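Local coordinates for protein TipC2 (Streptococcus intermedius B196, PDB 6DHX) that probably serves as an immunity protein (antitoxin) that recognises an antibacterial toxin exported by a type VII secretion system and protects the cell against it, at residues T138-R141 and A142-K146; I63-K66 and D67-T71; E159-N163 and Q164-K168; D169-I173 and Y174-Y178; E28-K31 and T32-N36. All blocks are in the same frame, centred on the assembly; numbering follows the deposited sequence.

Interaction 1 (T138-R141 and A142-K146); sequences TQVR and AYLKK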
# COMPACT_ATOMS: atom_id res chain seq x y z
N THR A 138 2.87 8.19 19.70
CA THR A 138 2.42 7.83 21.04
C THR A 138 0.93 7.47 21.03
O THR A 138 0.51 6.52 21.71
CB THR A 138 2.64 8.98 22.02
OG1 THR A 138 3.99 9.45 21.91
CG2 THR A 138 2.33 8.48 23.43
N GLN A 139 0.13 8.24 20.30
CA GLN A 139 -1.31 7.96 20.25
C GLN A 139 -1.56 6.62 19.55
O GLN A 139 -2.34 5.80 20.04
CB GLN A 139 -2.02 9.09 19.51
CG GLN A 139 -2.18 10.40 20.35
CD GLN A 139 -3.50 10.43 21.10
OE1 GLN A 139 -4.54 10.04 20.54
NE2 GLN A 139 -3.47 10.88 22.35
N VAL A 140 -0.87 6.39 18.44
CA VAL A 140 -1.07 5.13 17.71
C VAL A 140 -0.75 3.95 18.61
O VAL A 140 -1.54 3.00 18.72
CB VAL A 140 -0.21 5.10 16.43
CG1 VAL A 140 -0.25 3.65 15.80
CG2 VAL A 140 -0.74 6.11 15.39
N ARG A 141 0.42 3.99 19.27
CA ARG A 141 0.79 2.88 20.14
C ARG A 141 -0.20 2.69 21.29
O ARG A 141 -0.44 1.55 21.71
CB ARG A 141 2.22 3.05 20.67
CG ARG A 141 3.26 2.95 19.54
CD ARG A 141 4.68 3.11 20.08
NE ARG A 141 5.14 1.94 20.83
CZ ARG A 141 6.37 1.80 21.34
NH1 ARG A 141 7.28 2.75 21.18
NH2 ARG A 141 6.69 0.67 21.96
N ALA A 142 -0.80 3.76 21.80
CA ALA A 142 -1.81 3.59 22.85
C ALA A 142 -3.02 2.79 22.35
O ALA A 142 -3.55 1.93 23.07
CB ALA A 142 -2.26 4.94 23.42
N TYR A 143 -3.48 3.08 21.13
CA TYR A 143 -4.58 2.30 20.57
C TYR A 143 -4.16 0.86 20.37
O TYR A 143 -4.95 -0.06 20.62
CB TYR A 143 -5.06 2.90 19.24
CG TYR A 143 -5.92 4.11 19.41
CD1 TYR A 143 -7.28 3.99 19.71
CD2 TYR A 143 -5.36 5.39 19.30
CE1 TYR A 143 -8.06 5.12 19.91
CE2 TYR A 143 -6.12 6.51 19.50
CZ TYR A 143 -7.46 6.38 19.79
OH TYR A 143 -8.21 7.52 19.96
N LEU A 144 -2.95 0.65 19.83
CA LEU A 144 -2.52 -0.73 19.58
C LEU A 144 -2.46 -1.51 20.88
O LEU A 144 -2.96 -2.65 20.97
CB LEU A 144 -1.16 -0.76 18.88
CG LEU A 144 -1.16 -0.08 17.51
CD1 LEU A 144 0.25 -0.15 16.95
CD2 LEU A 144 -2.13 -0.79 16.53
N LYS A 145 -1.87 -0.90 21.92
CA LYS A 145 -1.81 -1.55 23.24
C LYS A 145 -3.20 -1.84 23.79
O LYS A 145 -3.44 -2.92 24.35
CB LYS A 145 -1.00 -0.68 24.21
CG LYS A 145 -0.88 -1.29 25.63
CD LYS A 145 -0.20 -0.26 26.56
CE LYS A 145 -0.14 -0.74 28.01
NZ LYS A 145 0.08 0.44 28.90
N LYS A 146 -4.13 -0.90 23.64
CA LYS A 146 -5.47 -1.13 24.16
C LYS A 146 -6.10 -2.37 23.53
O LYS A 146 -6.68 -3.21 24.23
CB LYS A 146 -6.34 0.09 23.93
CG LYS A 146 -7.77 -0.08 24.30
CD LYS A 146 -8.49 1.25 24.24
CE LYS A 146 -9.89 1.09 24.83
NZ LYS A 146 -10.79 2.13 24.27
O HOH W 1 -7.19 9.95 20.80
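Ala142 meets the preceding turn first: its backbone N donates to Thr138 O at 3.1 Å, and its methyl carbon CB rests 3.5 Å from Gln139 O. Tyr143 follows, its side chain lying along Gln139. Its N bonds to Gln139 O, four residues back, while its ring runs beside the Gln139 side chain, both pointing the same way. With CG anti to the carbonyl carbon (chi1 -77°), the ring swings past that same oxygen, and Tyr143 CD2 comes to 3.1 Å from Gln139 O, which sits at the ring edge near its plane. One carbonyl thus faces both an amide N-H and an aromatic C-H. The Gln139 amide is turned 68° against the ring, and a bend at chi2 brings its OE1 round to a water shared with the tyrosine. This water joins the two ends: it donates to Gln139 OE1 at 2.7 Å and lies 2.8 Å from Tyr143 OH. Leu144 continues the ladder by donating from N to Val140 O, and its CD1 lies alongside Val140 CG1 at 4.0 Å. Lys145 N then reaches Arg141 O at 2.8 Å, after which its extended side chain leads off. The short helix illustrates amphipathic packing: Gln139, Arg141, Ala142 and Lys145 are exposed, Val140 and Leu144 buried. Val140 packs on Val121 and Ile123 of strand 116-127, and Tyr143 touches the same strand as well as Ile134 and Val102. Leu144 reaches Val104 of strand 102-111 and the C-terminal Trp195, whose ring also receives Arg141 in a cation-pi contact.

Interaction 2 (I63-K66 and D67-T71); sequences ILYK and DIAKT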
# COMPACT_ATOMS: atom_id res chain seq x y z
N ILE A 63 -5.60 1.88 -7.29
CA ILE A 63 -6.10 0.51 -7.36
C ILE A 63 -6.84 0.25 -6.05
O ILE A 63 -6.31 0.55 -4.97
CB ILE A 63 -4.94 -0.50 -7.52
CG1 ILE A 63 -4.00 -0.09 -8.68
CG2 ILE A 63 -5.48 -1.92 -7.64
CD1 ILE A 63 -4.71 0.12 -10.08
N LEU A 64 -8.04 -0.30 -6.14
CA LEU A 64 -8.85 -0.55 -4.95
C LEU A 64 -9.33 -2.00 -5.00
O LEU A 64 -9.96 -2.41 -5.99
CB LEU A 64 -10.10 0.39 -4.92
CG LEU A 64 -10.99 0.26 -3.69
CD1 LEU A 64 -10.15 0.78 -2.46
CD2 LEU A 64 -12.28 1.08 -3.79
N TYR A 65 -9.05 -2.77 -3.95
CA TYR A 65 -9.55 -4.14 -3.94
C TYR A 65 -11.06 -4.16 -3.81
O TYR A 65 -11.64 -3.44 -2.99
CB TYR A 65 -8.90 -4.96 -2.81
CG TYR A 65 -7.61 -5.55 -3.28
CD1 TYR A 65 -6.48 -4.74 -3.44
CD2 TYR A 65 -7.52 -6.90 -3.63
CE1 TYR A 65 -5.26 -5.26 -3.95
CE2 TYR A 65 -6.33 -7.43 -4.15
CZ TYR A 65 -5.21 -6.61 -4.30
OH TYR A 65 -4.04 -7.12 -4.78
N LYS A 66 -11.70 -5.01 -4.62
CA LYS A 66 -13.14 -5.20 -4.59
C LYS A 66 -13.57 -5.88 -3.30
O LYS A 66 -12.83 -6.67 -2.71
CB LYS A 66 -13.61 -6.05 -5.79
CG LYS A 66 -13.32 -5.45 -7.18
CD LYS A 66 -13.60 -6.45 -8.32
CE LYS A 66 -13.37 -5.83 -9.72
NZ LYS A 66 -13.57 -6.87 -10.84
N ASP A 67 -14.80 -5.60 -2.88
CA ASP A 67 -15.33 -6.20 -1.65
C ASP A 67 -15.27 -7.73 -1.69
O ASP A 67 -14.92 -8.35 -0.68
CB ASP A 67 -16.75 -5.71 -1.42
CG ASP A 67 -16.82 -4.22 -1.22
OD1 ASP A 67 -15.81 -3.63 -0.75
OD2 ASP A 67 -17.88 -3.63 -1.53
N ILE A 68 -15.57 -8.34 -2.85
CA ILE A 68 -15.45 -9.81 -3.01
C ILE A 68 -14.05 -10.30 -2.64
O ILE A 68 -13.87 -11.45 -2.22
CB ILE A 68 -15.82 -10.24 -4.45
CG1 ILE A 68 -15.40 -11.69 -4.73
CG2 ILE A 68 -15.14 -9.42 -5.50
CD1 ILE A 68 -16.36 -12.74 -4.25
N ALA A 69 -13.05 -9.44 -2.79
CA ALA A 69 -11.64 -9.81 -2.61
C ALA A 69 -11.11 -9.46 -1.23
O ALA A 69 -9.91 -9.62 -1.01
CB ALA A 69 -10.77 -9.13 -3.67
N LYS A 70 -11.94 -8.95 -0.32
CA LYS A 70 -11.50 -8.61 1.03
C LYS A 70 -11.97 -9.66 2.03
O LYS A 70 -13.10 -10.16 1.96
CB LYS A 70 -11.99 -7.22 1.44
CG LYS A 70 -11.14 -6.11 0.82
CD LYS A 70 -11.65 -4.73 1.22
CE LYS A 70 -13.12 -4.58 0.90
NZ LYS A 70 -13.64 -3.18 1.02
N THR A 71 -11.08 -9.98 2.98
CA THR A 71 -11.24 -11.08 3.93
C THR A 71 -11.50 -10.54 5.33
O THR A 71 -10.99 -9.48 5.71
CB THR A 71 -9.98 -11.96 3.92
OG1 THR A 71 -9.65 -12.38 5.25
CG2 THR A 71 -8.76 -11.20 3.34
O HOH W 2 -14.03 -2.11 -2.55
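Lys70 curls back against Tyr65, the last residue of strand 59-65, and Lys66 just after it, and its side chain is worth following atom by atom. CB sets the chain off with CG anti to the carbonyl carbon (chi1 -78°), which carries CG to 4.0 Å from Lys66 O and 4.4 Å from Tyr65 CB. CD continues in the extended direction, and a bend at chi3 (-54°) then turns the tip, bringing CE to 4.2 Å from Lys66 O and about as near to Tyr65 O. NZ ends in a salt bridge, 2.8 Å from Asp67 OD1 and nearly in line with that oxygen's C-O bond; it also donates to Thr75 O on strand 74-82. Asp67 OD1 has a further partner, a water that donates to it and, at 2.8 Å, to Tyr65 O. The water thus ties the Asp67 carboxylate to the carbonyl of the last strand residue, while NZ holds the same oxygen, OD1. In the backbone, Ala69 N donates to Lys66 O at 2.8 Å, coming from well above the carbonyl plane. That tight turn brings Ala69 CB to the edge of the Tyr65 ring, 3.9 Å from CD2 and in the ring plane, while Ile68 CG2 brushes Lys66 CB. The Tyr65 hydroxyl itself bonds to Asp169 on helix 151-173. The i to i+3 bond from Ala69 N to Lys66 O marks the short 3-10 turn 67-69, which begins the loop joining antiparallel strands 59-65 and 74-82.

Interaction 3 (E159-N163 and Q164-K168); sequences EKIVN and QKVLK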
# COMPACT_ATOMS: atom_id res chain seq x y z
N GLU A 159 2.50 -9.38 6.29
CA GLU A 159 2.77 -10.60 5.52
C GLU A 159 1.51 -11.07 4.81
O GLU A 159 1.55 -11.45 3.64
CB GLU A 159 3.33 -11.69 6.44
CG GLU A 159 3.40 -13.09 5.83
CD GLU A 159 4.40 -13.21 4.69
OE1 GLU A 159 5.35 -12.39 4.60
OE2 GLU A 159 4.26 -14.17 3.89
N LYS A 160 0.38 -11.04 5.51
CA LYS A 160 -0.85 -11.57 4.94
C LYS A 160 -1.37 -10.72 3.77
O LYS A 160 -1.80 -11.26 2.74
CB LYS A 160 -1.90 -11.65 6.04
CG LYS A 160 -3.21 -12.28 5.57
CD LYS A 160 -4.17 -12.32 6.78
CE LYS A 160 -5.61 -12.58 6.36
NZ LYS A 160 -5.72 -13.82 5.55
N ILE A 161 -1.36 -9.40 3.93
CA ILE A 161 -1.97 -8.53 2.93
C ILE A 161 -0.96 -8.08 1.90
O ILE A 161 -1.26 -8.10 0.70
CB ILE A 161 -2.64 -7.32 3.59
CG1 ILE A 161 -3.73 -7.79 4.57
CG2 ILE A 161 -3.18 -6.34 2.49
CD1 ILE A 161 -4.85 -8.65 3.92
N VAL A 162 0.20 -7.57 2.32
CA VAL A 162 1.13 -7.07 1.30
C VAL A 162 1.80 -8.23 0.57
O VAL A 162 1.86 -8.25 -0.66
CB VAL A 162 2.19 -6.11 1.88
CG1 VAL A 162 3.23 -5.69 0.75
CG2 VAL A 162 1.51 -4.83 2.42
N ASN A 163 2.38 -9.18 1.32
CA ASN A 163 3.14 -10.21 0.62
C ASN A 163 2.23 -11.26 -0.02
O ASN A 163 2.37 -11.57 -1.21
CB ASN A 163 4.13 -10.86 1.59
CG ASN A 163 5.31 -9.94 1.86
OD1 ASN A 163 5.58 -9.02 1.07
ND2 ASN A 163 6.03 -10.17 2.94
N GLN A 164 1.30 -11.82 0.75
CA GLN A 164 0.51 -12.96 0.30
C GLN A 164 -0.71 -12.55 -0.51
O GLN A 164 -1.41 -13.41 -1.08
CB GLN A 164 0.07 -13.81 1.52
CG GLN A 164 1.26 -14.51 2.23
CD GLN A 164 2.25 -15.05 1.20
OE1 GLN A 164 1.86 -15.73 0.24
NE2 GLN A 164 3.53 -14.70 1.36
N LYS A 165 -0.97 -11.25 -0.63
CA LYS A 165 -2.11 -10.85 -1.43
C LYS A 165 -1.68 -9.85 -2.50
O LYS A 165 -1.69 -10.20 -3.70
CB LYS A 165 -3.22 -10.27 -0.54
CG LYS A 165 -4.55 -10.03 -1.26
CD LYS A 165 -5.64 -9.76 -0.20
CE LYS A 165 -6.98 -9.49 -0.84
NZ LYS A 165 -7.52 -10.70 -1.57
N VAL A 166 -1.26 -8.64 -2.12
CA VAL A 166 -0.96 -7.61 -3.13
C VAL A 166 0.20 -8.04 -4.02
O VAL A 166 0.11 -7.96 -5.26
CB VAL A 166 -0.65 -6.26 -2.47
CG1 VAL A 166 -0.19 -5.24 -3.56
CG2 VAL A 166 -1.87 -5.74 -1.66
N LEU A 167 1.31 -8.45 -3.42
CA LEU A 167 2.47 -8.77 -4.25
C LEU A 167 2.28 -10.12 -4.95
O LEU A 167 2.76 -10.32 -6.08
CB LEU A 167 3.77 -8.76 -3.43
CG LEU A 167 4.17 -7.37 -2.88
CD1 LEU A 167 5.51 -7.47 -2.10
CD2 LEU A 167 4.32 -6.31 -4.04
N LYS A 168 1.58 -11.04 -4.32
CA LYS A 168 1.29 -12.31 -4.99
C LYS A 168 0.37 -12.07 -6.19
O LYS A 168 0.54 -12.68 -7.27
CB LYS A 168 0.66 -13.28 -3.99
CG LYS A 168 0.50 -14.69 -4.52
CD LYS A 168 -0.16 -15.58 -3.48
CE LYS A 168 -0.08 -17.05 -3.85
NZ LYS A 168 -0.67 -17.89 -2.78
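Glu159 OE2 receives Gln164 NE2 at 2.7 Å, while the other carboxylate oxygen, OE1, takes Asn163 ND2 at 2.9 Å. Both amides approach from above the carboxylate plane, by 37° for Gln164 and 42° for Asn163. The Asn163 bond is almost straight and lies in the plane of its own amide, whereas the Gln164 amide is tilted to its partner. Two bends make the meeting possible: the Glu159 chain folds at chi2 (66°), and the Gln164 chain folds at its own chi2. Along the backbone the helix widens into a pi-type turn in which amides reach five residues back. Gln164 N bonds to Glu159 O, Val166 N to Ile161 O at 2.9 Å, and Leu167 N to Val162 O at 2.8 Å, with a weak bond from Lys168 N to Asn163 O. This wider spacing sets Leu167 beside Val162, CD1 to CG1 at 4.1 Å, and also leaves Leu167 CD1 3.5 Å from Asn163 OD1. That oxygen is satisfied by the hydroxyl of Tyr183. Val162 also faces Ile92 and Phe94 of the sheet, and Leu167 faces helix 21-32. With two amide donors directed at one carboxylate, Glu159 would probably favour its charged form, and its rotation is fixed from both oxygens across the widened turn.

Interaction 4 (D169-I173 and Y174-Y178); sequences DWCSI and YKSKY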
# COMPACT_ATOMS: atom_id res chain seq x y z
N ASP A 169 -0.58 -11.14 -6.04
CA ASP A 169 -1.44 -10.73 -7.15
C ASP A 169 -0.63 -10.12 -8.28
O ASP A 169 -0.90 -10.38 -9.45
CB ASP A 169 -2.50 -9.72 -6.69
CG ASP A 169 -3.67 -10.37 -5.98
OD1 ASP A 169 -3.77 -11.61 -6.00
OD2 ASP A 169 -4.48 -9.65 -5.38
N TRP A 170 0.31 -9.22 -7.94
CA TRP A 170 1.19 -8.65 -8.96
C TRP A 170 1.87 -9.74 -9.76
O TRP A 170 1.90 -9.69 -11.01
CB TRP A 170 2.27 -7.77 -8.29
CG TRP A 170 3.24 -7.25 -9.32
CD1 TRP A 170 4.57 -7.61 -9.49
CD2 TRP A 170 2.95 -6.30 -10.36
NE1 TRP A 170 5.10 -6.93 -10.57
CE2 TRP A 170 4.14 -6.12 -11.11
CE3 TRP A 170 1.79 -5.58 -10.70
CZ2 TRP A 170 4.22 -5.22 -12.20
CZ3 TRP A 170 1.86 -4.66 -11.81
CH2 TRP A 170 3.06 -4.51 -12.52
N CYS A 171 2.42 -10.74 -9.05
CA CYS A 171 3.11 -11.82 -9.76
C CYS A 171 2.16 -12.71 -10.56
O CYS A 171 2.62 -13.43 -11.46
CB CYS A 171 3.95 -12.69 -8.78
SG CYS A 171 5.29 -11.62 -8.00
N SER A 172 0.85 -12.60 -10.35
CA SER A 172 -0.11 -13.34 -11.17
C SER A 172 -0.46 -12.62 -12.47
O SER A 172 -1.00 -13.27 -13.38
CB SER A 172 -1.42 -13.58 -10.40
OG SER A 172 -2.25 -12.43 -10.41
N ILE A 173 -0.22 -11.31 -12.58
CA ILE A 173 -0.51 -10.60 -13.83
C ILE A 173 0.73 -10.11 -14.55
O ILE A 173 0.63 -9.73 -15.73
CB ILE A 173 -1.45 -9.40 -13.58
CG1 ILE A 173 -0.72 -8.37 -12.71
CG2 ILE A 173 -2.71 -9.86 -12.89
CD1 ILE A 173 -1.57 -7.13 -12.49
N TYR A 174 1.90 -10.14 -13.92
CA TYR A 174 3.16 -9.71 -14.50
C TYR A 174 4.23 -10.77 -14.24
O TYR A 174 4.32 -11.28 -13.12
CB TYR A 174 3.59 -8.37 -13.86
CG TYR A 174 4.81 -7.80 -14.51
CD1 TYR A 174 4.70 -7.15 -15.75
CD2 TYR A 174 6.07 -7.91 -13.92
CE1 TYR A 174 5.78 -6.63 -16.38
CE2 TYR A 174 7.20 -7.39 -14.56
CZ TYR A 174 7.03 -6.74 -15.79
OH TYR A 174 8.09 -6.20 -16.49
N LYS A 175 5.04 -11.10 -15.25
CA LYS A 175 6.09 -12.11 -15.04
C LYS A 175 7.25 -11.44 -14.29
O LYS A 175 8.24 -10.96 -14.86
CB LYS A 175 6.52 -12.73 -16.36
CG LYS A 175 7.21 -14.08 -16.14
CD LYS A 175 7.87 -14.57 -17.42
CE LYS A 175 8.59 -15.88 -17.23
NZ LYS A 175 9.15 -16.30 -18.55
N SER A 176 7.12 -11.39 -12.97
CA SER A 176 8.06 -10.62 -12.15
C SER A 176 9.45 -11.25 -12.14
O SER A 176 9.61 -12.47 -12.20
CB SER A 176 7.54 -10.52 -10.71
OG SER A 176 8.43 -9.77 -9.88
N LYS A 177 10.47 -10.40 -12.06
CA LYS A 177 11.83 -10.87 -11.78
C LYS A 177 12.10 -10.96 -10.28
O LYS A 177 13.20 -11.38 -9.87
CB LYS A 177 12.82 -9.94 -12.46
CG LYS A 177 12.64 -9.93 -13.97
CD LYS A 177 13.79 -9.25 -14.68
CE LYS A 177 13.84 -9.68 -16.16
NZ LYS A 177 14.82 -8.86 -16.93
N TYR A 178 11.10 -10.63 -9.47
CA TYR A 178 11.22 -10.64 -8.01
C TYR A 178 10.08 -11.52 -7.49
O TYR A 178 9.42 -12.24 -8.25
CB TYR A 178 11.18 -9.20 -7.50
CG TYR A 178 12.28 -8.37 -8.13
CD1 TYR A 178 13.60 -8.53 -7.72
CD2 TYR A 178 12.02 -7.46 -9.17
CE1 TYR A 178 14.63 -7.82 -8.31
CE2 TYR A 178 13.06 -6.75 -9.76
CZ TYR A 178 14.34 -6.91 -9.32
OH TYR A 178 15.40 -6.21 -9.89
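Tyr174 lays its CB over one face of the Trp170 indole, a CH-pi contact one helical turn apart where helix 151-173 gives way to the following loop. The CB atom stands 3.9 Å from the centroid of the six-membered ring, 25° off its normal. The aromatic rings themselves are near parallel, at 27°, but slid apart with centroids 5.1 Å from each other, so overlap is slight. Instead, Tyr174 CG meets Trp170 CZ2 at 3.5 Å. The two side chains lie side by side, pointing the same way; in Tyr174, CG anti to the backbone N (chi1 -174°) places CB and CG against the indole. The backbones are tied as well: Trp170 O accepts from both Ile173 N and Tyr174 N, the latter at 2.9 Å. Beyond this aromatic pair, Glu24 OE1 of helix 21-32 bonds to both Trp170 NE1 and Ser176 OG, and its OE2 to Lys177 N, drawing the loop and the indole towards the same carboxylate. Cys171 meets the loop on its own account, through its sulfur. Ser176 forms an ST turn there, its OG accepting from Tyr178 N at 2.8 Å, and its CB lies 3.7 Å from Cys171 SG.

Interaction 5 (E28-K31 and T32-N36); sequences ETEK and TYRLN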
# COMPACT_ATOMS: atom_id res chain seq x y z
N GLU A 28 5.96 -0.53 -14.57
CA GLU A 28 5.01 -1.10 -15.51
C GLU A 28 3.69 -0.34 -15.44
O GLU A 28 3.01 -0.21 -16.47
CB GLU A 28 4.81 -2.57 -15.21
CG GLU A 28 3.84 -3.31 -16.15
CD GLU A 28 4.30 -3.48 -17.59
OE1 GLU A 28 5.47 -3.17 -17.93
OE2 GLU A 28 3.47 -3.98 -18.38
N THR A 29 3.32 0.15 -14.24
CA THR A 29 2.09 0.95 -14.18
C THR A 29 2.26 2.27 -14.88
O THR A 29 1.36 2.68 -15.61
CB THR A 29 1.63 1.15 -12.72
OG1 THR A 29 1.45 -0.15 -12.13
CG2 THR A 29 0.25 1.95 -12.71
N GLU A 30 3.42 2.95 -14.73
CA GLU A 30 3.58 4.20 -15.43
C GLU A 30 3.61 4.01 -16.95
O GLU A 30 3.13 4.88 -17.71
CB GLU A 30 4.87 4.90 -14.94
CG GLU A 30 4.92 6.37 -15.40
CD GLU A 30 5.51 6.54 -16.81
OE1 GLU A 30 6.22 5.62 -17.28
OE2 GLU A 30 5.25 7.59 -17.47
N LYS A 31 4.14 2.87 -17.40
CA LYS A 31 4.20 2.57 -18.82
C LYS A 31 2.81 2.34 -19.41
O LYS A 31 2.58 2.71 -20.56
CB LYS A 31 5.08 1.32 -19.03
CG LYS A 31 5.02 0.79 -20.45
CD LYS A 31 5.86 -0.53 -20.54
CE LYS A 31 5.94 -1.06 -21.95
NZ LYS A 31 6.92 -2.18 -22.07
N THR A 32 1.89 1.75 -18.63
CA THR A 32 0.62 1.25 -19.15
C THR A 32 -0.61 2.06 -18.74
O THR A 32 -1.65 1.91 -19.40
CB THR A 32 0.38 -0.20 -18.72
OG1 THR A 32 0.27 -0.30 -17.30
CG2 THR A 32 1.57 -1.11 -19.19
N TYR A 33 -0.50 2.93 -17.75
CA TYR A 33 -1.76 3.43 -17.18
C TYR A 33 -2.53 4.35 -18.10
O TYR A 33 -3.75 4.49 -17.92
CB TYR A 33 -1.52 4.15 -15.83
CG TYR A 33 -0.98 5.57 -15.90
CD1 TYR A 33 0.32 5.81 -16.37
CD2 TYR A 33 -1.77 6.67 -15.51
CE1 TYR A 33 0.86 7.09 -16.39
CE2 TYR A 33 -1.22 7.95 -15.53
CZ TYR A 33 0.08 8.15 -15.96
OH TYR A 33 0.61 9.43 -15.98
N ARG A 34 -1.89 4.93 -19.14
CA ARG A 34 -2.63 5.78 -20.06
C ARG A 34 -3.11 5.04 -21.29
O ARG A 34 -3.95 5.56 -22.02
CB ARG A 34 -1.79 6.99 -20.45
CG ARG A 34 -1.73 7.87 -19.21
CD ARG A 34 -1.13 9.19 -19.48
NE ARG A 34 0.31 9.09 -19.61
CZ ARG A 34 1.07 10.15 -19.81
NH1 ARG A 34 0.50 11.36 -19.91
NH2 ARG A 34 2.39 10.01 -19.91
N LEU A 35 -2.61 3.84 -21.52
CA LEU A 35 -2.89 3.05 -22.69
C LEU A 35 -3.83 1.89 -22.39
O LEU A 35 -4.87 1.75 -23.04
CB LEU A 35 -1.56 2.53 -23.30
CG LEU A 35 -1.76 1.52 -24.45
CD1 LEU A 35 -2.52 2.08 -25.69
CD2 LEU A 35 -0.43 0.85 -24.91
N ASN A 36 -3.48 1.07 -21.41
CA ASN A 36 -4.24 -0.10 -20.98
C ASN A 36 -3.58 -0.59 -19.70
O ASN A 36 -2.64 -1.41 -19.71
CB ASN A 36 -4.29 -1.15 -22.12
CG ASN A 36 -5.03 -2.44 -21.74
OD1 ASN A 36 -5.52 -2.60 -20.63
ND2 ASN A 36 -5.09 -3.37 -22.67
O HOH W 3 3.37 9.61 -15.97
O HOH W 4 2.82 6.78 -19.55
O HOH W 5 0.40 4.29 -20.83
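This is a local contact at the C-terminal end of helix 21-32, where the chain passes into a loop: Thr32 folds its hydroxyl back onto the carbonyl of Glu28, and Tyr33, the next residue, lies against the same turn. Thr32 OG1, set between the backbone N and the carbonyl carbon (chi1 63°), donates to Glu28 O at 2.9 Å and is also bonded to Ile38 N further along the loop. Its methyl CG2 stays beside the same carbonyl and comes to 3.5 Å from Glu28 OE2. The backbone tightens here, since Thr32 N reaches Thr29 O at 3.2 Å while giving Glu28 O a weak bond. Tyr33 CG likewise sits between its backbone N and carbonyl carbon (chi1 79°), which puts the ring edge against the helix: Glu30 O lies near the ring plane, 3.2 Å from Tyr33 CD1. Arg34 CG covers one face of this ring, over its centre. Three waters bridge the helix end and the loop. One links Lys31 O to Arg34 N, and a second donates to Glu30 O and accepts from Arg34 NH2. A third water donates to Glu30 OE2 and, at 2.8 Å, to Tyr33 OH.

Overall arrangement
Along the chain the order is interaction 5, then 2, 1, 3 and 4. Interactions 3 and 4 adjoin on helix 151-173, their centres about 12 Å apart, and interaction 2, at the end of strand 59-65, touches both: Ala69 O takes Lys165 NZ of interaction 3, and Tyr65 and Asp169 link it to interaction 4. Interaction 5, on helix 21-32, touches interaction 4 alone, where Glu28 packs on Trp170 and Tyr174. Interaction 1 stands apart, about 39 Å from interaction 5 between centres and on the opposite side of the chain's centre. Four local contacts thus form a connected series, while interaction 1 lies on helix 137-146, packed on another part of the same sheet.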